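Local coordinates for bacteriocin immunity protein (Pseudomonas aeruginosa, PDB 6W0V) that probably protects the pyocin-producing cell by binding the DNase domain of pyocin S8, with which it forms a cognate complex, at residues 14-19 and 62-67; 22-27 and 31-36. The protein carries 1 engineered substitution. One frame throughout, in Å; residues are numbered along the deposited sequence.

Contact 1. Residues 14-19 and 62-67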
ATOM      1  N   SER B  14      -6.205  11.119  15.588  1.00 24.04           N
ATOM      2  CA  SER B  14      -6.701   9.751  15.868  1.00 25.70           C
ATOM      3  C   SER B  14      -6.764   8.969  14.557  1.00 25.91           C
ATOM      4  O   SER B  14      -6.258   7.835  14.545  1.00 25.29           O
ATOM      5  CB  SER B  14      -8.030   9.787  16.547  1.00 29.68           C
ATOM      6  OG  SER B  14      -8.410   8.492  16.980  1.00 34.82           O
ATOM      7  N   LEU B  15      -7.343   9.561  13.501  1.00 24.34           N
ATOM      8  CA  LEU B  15      -7.435   8.912  12.164  1.00 23.09           C
ATOM      9  C   LEU B  15      -6.033   8.526  11.716  1.00 19.55           C
ATOM     10  O   LEU B  15      -5.821   7.373  11.316  1.00 20.85           O
ATOM     11  CB  LEU B  15      -8.036   9.850  11.117  1.00 24.63           C
ATOM     12  CG  LEU B  15      -9.544  10.052  11.158  1.00 25.34           C
ATOM     13  CD1 LEU B  15      -9.947  11.076  10.110  1.00 23.46           C
ATOM     14  CD2 LEU B  15     -10.278   8.735  10.944  1.00 24.91           C
ATOM     15  N   ILE B  16      -5.113   9.482  11.750  1.00 17.51           N
ATOM     16  CA  ILE B  16      -3.735   9.251  11.258  1.00 17.90           C
ATOM     17  C   ILE B  16      -3.131   8.134  12.097  1.00 19.33           C
ATOM     18  O   ILE B  16      -2.488   7.253  11.530  1.00 19.72           O
ATOM     19  CB  ILE B  16      -2.897  10.528  11.348  1.00 16.41           C
ATOM     20  CG1 ILE B  16      -3.497  11.652  10.505  1.00 16.44           C
ATOM     21  CG2 ILE B  16      -1.467  10.221  10.958  1.00 18.66           C
ATOM     22  CD1 ILE B  16      -2.936  13.013  10.834  1.00 16.83           C
ATOM     23  N   SER B  17      -3.295   8.232  13.415  1.00 20.79           N
ATOM     24  CA  SER B  17      -2.719   7.271  14.378  1.00 20.26           C
ATOM     25  C   SER B  17      -3.186   5.864  14.008  1.00 20.26           C
ATOM     26  O   SER B  17      -2.362   4.958  14.038  1.00 21.48           O
ATOM     27  CB  SER B  17      -3.100   7.613  15.773  1.00 24.65           C
ATOM     28  OG  SER B  17      -2.543   6.669  16.672  1.00 30.92           O
ATOM     29  N   GLU B  18      -4.453   5.720  13.633  1.00 21.09           N
ATOM     30  CA  GLU B  18      -5.025   4.411  13.234  1.00 20.80           C
ATOM     31  C   GLU B  18      -4.117   3.767  12.189  1.00 21.08           C
ATOM     32  O   GLU B  18      -3.844   2.583  12.307  1.00 20.98           O
ATOM     33  CB  GLU B  18      -6.428   4.564  12.662  1.00 22.65           C
ATOM     34  CG  GLU B  18      -7.453   4.959  13.697  1.00 24.51           C
ATOM     35  CD  GLU B  18      -8.881   4.915  13.197  1.00 28.28           C
ATOM     36  OE1 GLU B  18      -9.236   3.925  12.546  1.00 32.21           O
ATOM     37  OE2 GLU B  18      -9.626   5.866  13.461  1.00 32.28           O
ATOM     38  N   LEU B  19      -3.667   4.530  11.198  1.00 18.14           N
ATOM     39  CA  LEU B  19      -2.860   3.961  10.091  1.00 18.98           C
ATOM     40  C   LEU B  19      -1.553   3.381  10.625  1.00 17.93           C
ATOM     41  O   LEU B  19      -1.071   2.409  10.050  1.00 19.84           O
ATOM     42  CB  LEU B  19      -2.620   5.024   9.026  1.00 17.36           C
ATOM     43  CG  LEU B  19      -3.888   5.571   8.384  1.00 16.57           C
ATOM     44  CD1 LEU B  19      -3.552   6.616   7.345  1.00 16.32           C
ATOM     45  CD2 LEU B  19      -4.710   4.445   7.766  1.00 17.27           C
ATOM     46  N   GLU B  62       2.277  12.012  14.283  1.00 18.94           N
ATOM     47  CA  GLU B  62       2.643  13.421  14.562  1.00 18.01           C
ATOM     48  C   GLU B  62       3.252  14.055  13.311  1.00 18.16           C
ATOM     49  O   GLU B  62       2.890  15.186  13.010  1.00 18.19           O
ATOM     50  CB  GLU B  62       3.604  13.514  15.740  1.00 19.37           C
ATOM     51  CG  GLU B  62       2.964  13.070  17.030  1.00 22.08           C
ATOM     52  CD  GLU B  62       3.035  11.583  17.304  1.00 24.05           C
ATOM     53  OE1 GLU B  62       2.510  11.167  18.348  1.00 27.90           O
ATOM     54  OE2 GLU B  62       3.621  10.852  16.474  1.00 24.31           O
ATOM     55  N   GLY B  63       4.141  13.341  12.610  1.00 17.20           N
ATOM     56  CA  GLY B  63       4.782  13.851  11.385  1.00 17.35           C
ATOM     57  C   GLY B  63       3.733  14.091  10.329  1.00 16.29           C
ATOM     58  O   GLY B  63       3.723  15.115   9.680  1.00 16.18           O
ATOM     59  N   VAL B  64       2.841  13.131  10.158  1.00 16.24           N
ATOM     60  CA  VAL B  64       1.769  13.288   9.145  1.00 15.44           C
ATOM     61  C   VAL B  64       0.953  14.520   9.512  1.00 15.18           C
ATOM     62  O   VAL B  64       0.683  15.333   8.641  1.00 15.81           O
ATOM     63  CB  VAL B  64       0.863  12.057   9.082  1.00 15.86           C
ATOM     64  CG1 VAL B  64      -0.329  12.323   8.178  1.00 17.01           C
ATOM     65  CG2 VAL B  64       1.628  10.813   8.653  1.00 15.95           C
ATOM     66  N   LEU B  65       0.551  14.612  10.776  1.00 15.10           N
ATOM     67  CA  LEU B  65      -0.300  15.728  11.233  1.00 15.25           C
ATOM     68  C   LEU B  65       0.454  17.025  10.977  1.00 14.69           C
ATOM     69  O   LEU B  65      -0.145  17.941  10.420  1.00 15.04           O
ATOM     70  CB  LEU B  65      -0.622  15.552  12.711  1.00 17.38           C
ATOM     71  CG  LEU B  65      -1.515  16.644  13.284  1.00 19.02           C
ATOM     72  CD1 LEU B  65      -2.934  16.531  12.748  1.00 19.66           C
ATOM     73  CD2 LEU B  65      -1.493  16.585  14.801  1.00 20.25           C
ATOM     74  N   LYS B  66       1.735  17.066  11.340  1.00 15.53           N
ATOM     75  CA  LYS B  66       2.574  18.260  11.095  1.00 16.56           C
ATOM     76  C   LYS B  66       2.590  18.578   9.601  1.00 16.07           C
ATOM     77  O   LYS B  66       2.389  19.714   9.215  1.00 15.86           O
ATOM     78  CB  LYS B  66       4.007  18.028  11.560  1.00 18.00           C
ATOM     79  CG  LYS B  66       4.874  19.268  11.437  1.00 19.67           C
ATOM     80  CD  LYS B  66       6.339  19.033  11.649  1.00 24.07           C
ATOM     81  CE  LYS B  66       7.056  18.631  10.382  1.00 27.59           C
ATOM     82  NZ  LYS B  66       8.527  18.712  10.533  1.00 31.11           N
ATOM     83  N   ARG B  67       2.852  17.587   8.760  1.00 14.98           N
ATOM     84  CA  ARG B  67       2.985  17.861   7.312  1.00 15.88           C
ATOM     85  C   ARG B  67       1.663  18.432   6.799  1.00 14.65           C
ATOM     86  O   ARG B  67       1.689  19.361   5.973  1.00 16.04           O
ATOM     87  CB  ARG B  67       3.427  16.593   6.593  1.00 16.29           C
ATOM     88  CG  ARG B  67       4.865  16.231   6.920  1.00 18.32           C
ATOM     89  CD  ARG B  67       5.356  15.140   6.009  1.00 20.02           C
ATOM     90  NE  ARG B  67       4.790  13.836   6.282  1.00 18.51           N
ATOM     91  CZ  ARG B  67       5.173  13.026   7.262  1.00 17.52           C
ATOM     92  NH1 ARG B  67       6.094  13.401   8.129  1.00 18.13           N
ATOM     93  NH2 ARG B  67       4.644  11.823   7.376  1.00 18.39           N
TER
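Ile16 of helix 9-21 packs against Val64 and Leu65 of helix 61-74, an apolar contact inside the small all-helical fold of the colicin and pyocin immunity proteins. Nothing polar passes between 14-19 and 62-67; three buried aliphatic side chains make the contact. The backbones come nearest at Ile16 and Val64, whose CA atoms are 7.1 Å apart, and these two side chains run antiparallel, flank against flank. With chi1 at -60°, Ile16 holds its CG2 branch anti to the backbone N and presses it on Val64, 3.5 Å from CB. The CG1 methyl of Val64 touches two methyls of Ile16, CG2 at 3.7 Å and CD1 at 3.8 Å. Phe20, further along helix 9-21, also touches Val64, while Pro61 packs on Ile16. The remaining packing falls to the far end of the isoleucine, which reaches past Val64 to the next residue of the facing helix. There Leu65 offers backbone as well as side chain: Ile16 CD1 lies 3.8 Å from Leu65 CA and 3.9 Å from its CB, and the leucine's own CD1 methyl approaches the same Ile16 methyl at 4.0 Å.

Contact 2. Residues 22-27 and 31-36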
ATOM      1  N   ARG B  22      -3.418   0.769  14.196  1.00 25.45           N
ATOM      2  CA  ARG B  22      -4.649  -0.064  14.139  1.00 26.48           C
ATOM      3  C   ARG B  22      -4.438  -1.147  13.083  1.00 24.18           C
ATOM      4  O   ARG B  22      -3.786  -0.871  12.062  1.00 23.47           O
ATOM      5  CB  ARG B  22      -5.896   0.774  13.831  1.00 30.42           C
ATOM      6  CG  ARG B  22      -7.059   0.006  13.217  1.00 32.98           C
ATOM      7  CD  ARG B  22      -8.269   0.903  13.017  1.00 35.03           C
ATOM      8  NE  ARG B  22      -9.475   0.168  12.654  1.00 36.16           N
ATOM      9  CZ  ARG B  22     -10.623   0.716  12.249  1.00 36.41           C
ATOM     10  NH1 ARG B  22     -10.749   2.028  12.119  1.00 35.42           N
ATOM     11  NH2 ARG B  22     -11.650  -0.064  11.962  1.00 38.01           N
ATOM     12  N   SER B  23      -4.974  -2.336  13.331  1.00 22.16           N
ATOM     13  CA  SER B  23      -5.085  -3.392  12.301  1.00 22.05           C
ATOM     14  C   SER B  23      -6.435  -3.255  11.602  1.00 23.32           C
ATOM     15  O   SER B  23      -7.490  -3.362  12.268  1.00 30.29           O
ATOM     16  CB  SER B  23      -4.872  -4.756  12.867  1.00 24.40           C
ATOM     17  OG  SER B  23      -3.488  -4.973  13.065  1.00 24.31           O
ATOM     18  N   PHE B  24      -6.395  -3.020  10.303  1.00 16.84           N
ATOM     19  CA  PHE B  24      -7.607  -2.912   9.471  1.00 16.05           C
ATOM     20  C   PHE B  24      -7.958  -4.297   8.964  1.00 16.78           C
ATOM     21  O   PHE B  24      -7.048  -5.032   8.560  1.00 17.69           O
ATOM     22  CB  PHE B  24      -7.377  -1.913   8.351  1.00 15.55           C
ATOM     23  CG  PHE B  24      -7.281  -0.517   8.886  1.00 16.27           C
ATOM     24  CD1 PHE B  24      -8.436   0.195   9.141  1.00 16.79           C
ATOM     25  CD2 PHE B  24      -6.055   0.041   9.190  1.00 17.32           C
ATOM     26  CE1 PHE B  24      -8.365   1.481   9.637  1.00 17.45           C
ATOM     27  CE2 PHE B  24      -5.989   1.328   9.693  1.00 19.38           C
ATOM     28  CZ  PHE B  24      -7.144   2.035   9.923  1.00 19.45           C
ATOM     29  N   SER B  25      -9.246  -4.612   9.018  1.00 17.93           N
ATOM     30  CA  SER B  25      -9.792  -5.924   8.605  1.00 19.13           C
ATOM     31  C   SER B  25      -9.787  -6.043   7.084  1.00 19.31           C
ATOM     32  O   SER B  25      -9.945  -7.151   6.592  1.00 22.20           O
ATOM     33  CB  SER B  25     -11.166  -6.134   9.155  1.00 21.37           C
ATOM     34  OG  SER B  25     -12.059  -5.152   8.658  1.00 22.43           O
ATOM     35  N   SER B  26      -9.656  -4.942   6.363  1.00 15.84           N
ATOM     36  CA  SER B  26      -9.704  -4.970   4.886  1.00 15.19           C
ATOM     37  C   SER B  26      -9.029  -3.731   4.341  1.00 13.80           C
ATOM     38  O   SER B  26      -8.892  -2.730   5.073  1.00 13.44           O
ATOM     39  CB  SER B  26     -11.116  -5.050   4.389  1.00 16.46           C
ATOM     40  OG  SER B  26     -11.790  -3.833   4.688  1.00 17.22           O
ATOM     41  N   GLU B  27      -8.668  -3.773   3.077  1.00 13.73           N
ATOM     42  CA  GLU B  27      -8.133  -2.579   2.399  1.00 13.90           C
ATOM     43  C   GLU B  27      -9.211  -1.513   2.379  1.00 13.92           C
ATOM     44  O   GLU B  27      -8.882  -0.362   2.572  1.00 14.19           O
ATOM     45  CB  GLU B  27      -7.658  -2.955   1.012  1.00 14.24           C
ATOM     46  CG  GLU B  27      -6.419  -3.794   1.093  1.00 14.40           C
ATOM     47  CD  GLU B  27      -5.832  -4.085  -0.258  1.00 14.47           C
ATOM     48  OE1 GLU B  27      -4.794  -4.751  -0.288  1.00 14.28           O
ATOM     49  OE2 GLU B  27      -6.429  -3.646  -1.260  1.00 18.41           O
ATOM     50  N   ASP B  31      -8.832   2.217   3.694  1.00 14.50           N
ATOM     51  CA  ASP B  31      -8.967   3.295   2.693  1.00 14.72           C
ATOM     52  C   ASP B  31      -9.872   4.385   3.242  1.00 15.03           C
ATOM     53  O   ASP B  31      -9.613   5.556   2.956  1.00 15.50           O
ATOM     54  CB  ASP B  31      -9.565   2.775   1.394  1.00 15.58           C
ATOM     55  CG  ASP B  31      -8.527   2.209   0.460  1.00 16.57           C
ATOM     56  OD1 ASP B  31      -7.337   2.287   0.805  1.00 16.05           O
ATOM     57  OD2 ASP B  31      -8.932   1.705  -0.602  1.00 19.98           O
ATOM     58  N   VAL B  32     -10.908   4.007   3.978  1.00 15.71           N
ATOM     59  CA  VAL B  32     -11.856   5.011   4.527  1.00 16.65           C
ATOM     60  C   VAL B  32     -11.020   5.977   5.354  1.00 15.87           C
ATOM     61  O   VAL B  32     -11.211   7.175   5.199  1.00 16.93           O
ATOM     62  CB  VAL B  32     -12.968   4.361   5.362  1.00 19.00           C
ATOM     63  CG1 VAL B  32     -13.746   5.404   6.150  1.00 20.79           C
ATOM     64  CG2 VAL B  32     -13.900   3.543   4.491  1.00 19.38           C
ATOM     65  N   VAL B  33     -10.123   5.449   6.177  1.00 14.29           N
ATOM     66  CA  VAL B  33      -9.307   6.297   7.087  1.00 14.53           C
ATOM     67  C   VAL B  33      -8.327   7.079   6.225  1.00 13.92           C
ATOM     68  O   VAL B  33      -8.229   8.302   6.360  1.00 14.44           O
ATOM     69  CB  VAL B  33      -8.606   5.438   8.146  1.00 15.43           C
ATOM     70  CG1 VAL B  33      -7.611   6.249   8.954  1.00 16.13           C
ATOM     71  CG2 VAL B  33      -9.622   4.773   9.051  1.00 17.11           C
ATOM     72  N   VAL B  34      -7.604   6.404   5.358  1.00 13.89           N
ATOM     73  CA  VAL B  34      -6.576   7.075   4.529  1.00 13.35           C
ATOM     74  C   VAL B  34      -7.231   8.244   3.812  1.00 12.83           C
ATOM     75  O   VAL B  34      -6.699   9.344   3.851  1.00 14.43           O
ATOM     76  CB  VAL B  34      -5.936   6.112   3.523  1.00 13.27           C
ATOM     77  CG1 VAL B  34      -5.134   6.874   2.477  1.00 13.92           C
ATOM     78  CG2 VAL B  34      -5.083   5.079   4.233  1.00 14.38           C
ATOM     79  N   TYR B  35      -8.358   8.009   3.165  1.00 13.15           N
ATOM     80  CA  TYR B  35      -8.983   9.048   2.323  1.00 14.72           C
ATOM     81  C   TYR B  35      -9.676  10.085   3.185  1.00 14.72           C
ATOM     82  O   TYR B  35      -9.730  11.224   2.735  1.00 15.21           O
ATOM     83  CB  TYR B  35      -9.846   8.416   1.243  1.00 16.45           C
ATOM     84  CG  TYR B  35      -8.895   7.991   0.169  1.00 19.38           C
ATOM     85  CD1 TYR B  35      -8.353   8.938  -0.682  1.00 21.48           C
ATOM     86  CD2 TYR B  35      -8.361   6.723   0.164  1.00 17.94           C
ATOM     87  CE1 TYR B  35      -7.394   8.592  -1.617  1.00 22.59           C
ATOM     88  CE2 TYR B  35      -7.414   6.354  -0.773  1.00 17.65           C
ATOM     89  CZ  TYR B  35      -6.931   7.290  -1.670  1.00 21.52           C
ATOM     90  OH  TYR B  35      -5.986   6.956  -2.596  1.00 23.89           O
ATOM     91  N   ALA B  36     -10.150   9.718   4.368  1.00 15.79           N
ATOM     92  CA  ALA B  36     -10.708  10.720   5.296  1.00 15.46           C
ATOM     93  C   ALA B  36      -9.584  11.722   5.531  1.00 15.10           C
ATOM     94  O   ALA B  36      -9.822  12.942   5.469  1.00 16.20           O
ATOM     95  CB  ALA B  36     -11.197  10.098   6.574  1.00 16.70           C
TER
HETATM   96  O   HOH W   1      -6.338   0.210   2.128  1.00 14.47           O
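The carbonyl O of Glu27 is gripped twice in the first turn of helix 27-41: by the backbone N of Asp31 at 2.8 Å, and by a water that donates to it at 2.6 Å. The Asp31 bond is the i to i+4 bond of an alpha-helix, with an N-H...O angle of 153°. The same water donates to Asp31 OD1 at 2.7 Å, bridging the carbonyl and the carboxylate. With chi1 at -86°, Asp31 keeps its CG beside its own backbone N, which brings the carboxylate near that carbonyl. Ser26 is the N-cap, its OG accepting from the N of Glu29.

Both acids face the pyocin S8 chain: Asp31 OD1 forms a salt bridge with Lys93 of that chain, and Glu27 OE1 a hydrogen bond with its Ser79. Their carboxylates are not in contact, and the nearby lysine would probably ease the proximity of two like charges.

The apolar part lies deeper. The side chains of Phe24 and Val33 run roughly perpendicular to one another, and Val33 CG2 meets the ring obliquely, 3.6 Å from Phe24 CE1. Arg22, salt-bridged to Glu18 and Glu29, lays its aliphatic chain over one ring face, its CD 3.3 Å above the plane toward the rim. Its guanidinium reaches the valine more loosely, NH1 standing 4.3 Å from Val33 CG2.

Along the chain contact 2 lies between the two segments of contact 1, and the centres of the two contacts are about 13 Å apart. Helix 9-21 carries 14-19 and leads through the loop of contact 2 into helix 27-41. Adjoining faces of helix 9-21 meet different partners: Ile16 meets helix 61-74, whereas Leu19 packs its CD2 3.6 Å from Val33 CG1 and Val34 CG2. The centre of contact 1 is about 5 Å from the centre of the chain, that of contact 2 about 12 Å. Nine residues of contact 2 come within reach of the pyocin S8 chain, against one, Leu19, in contact 1. Through Leu19 the buried packing joins the helix whose start, with Glu27 and Asp31, binds pyocin S8.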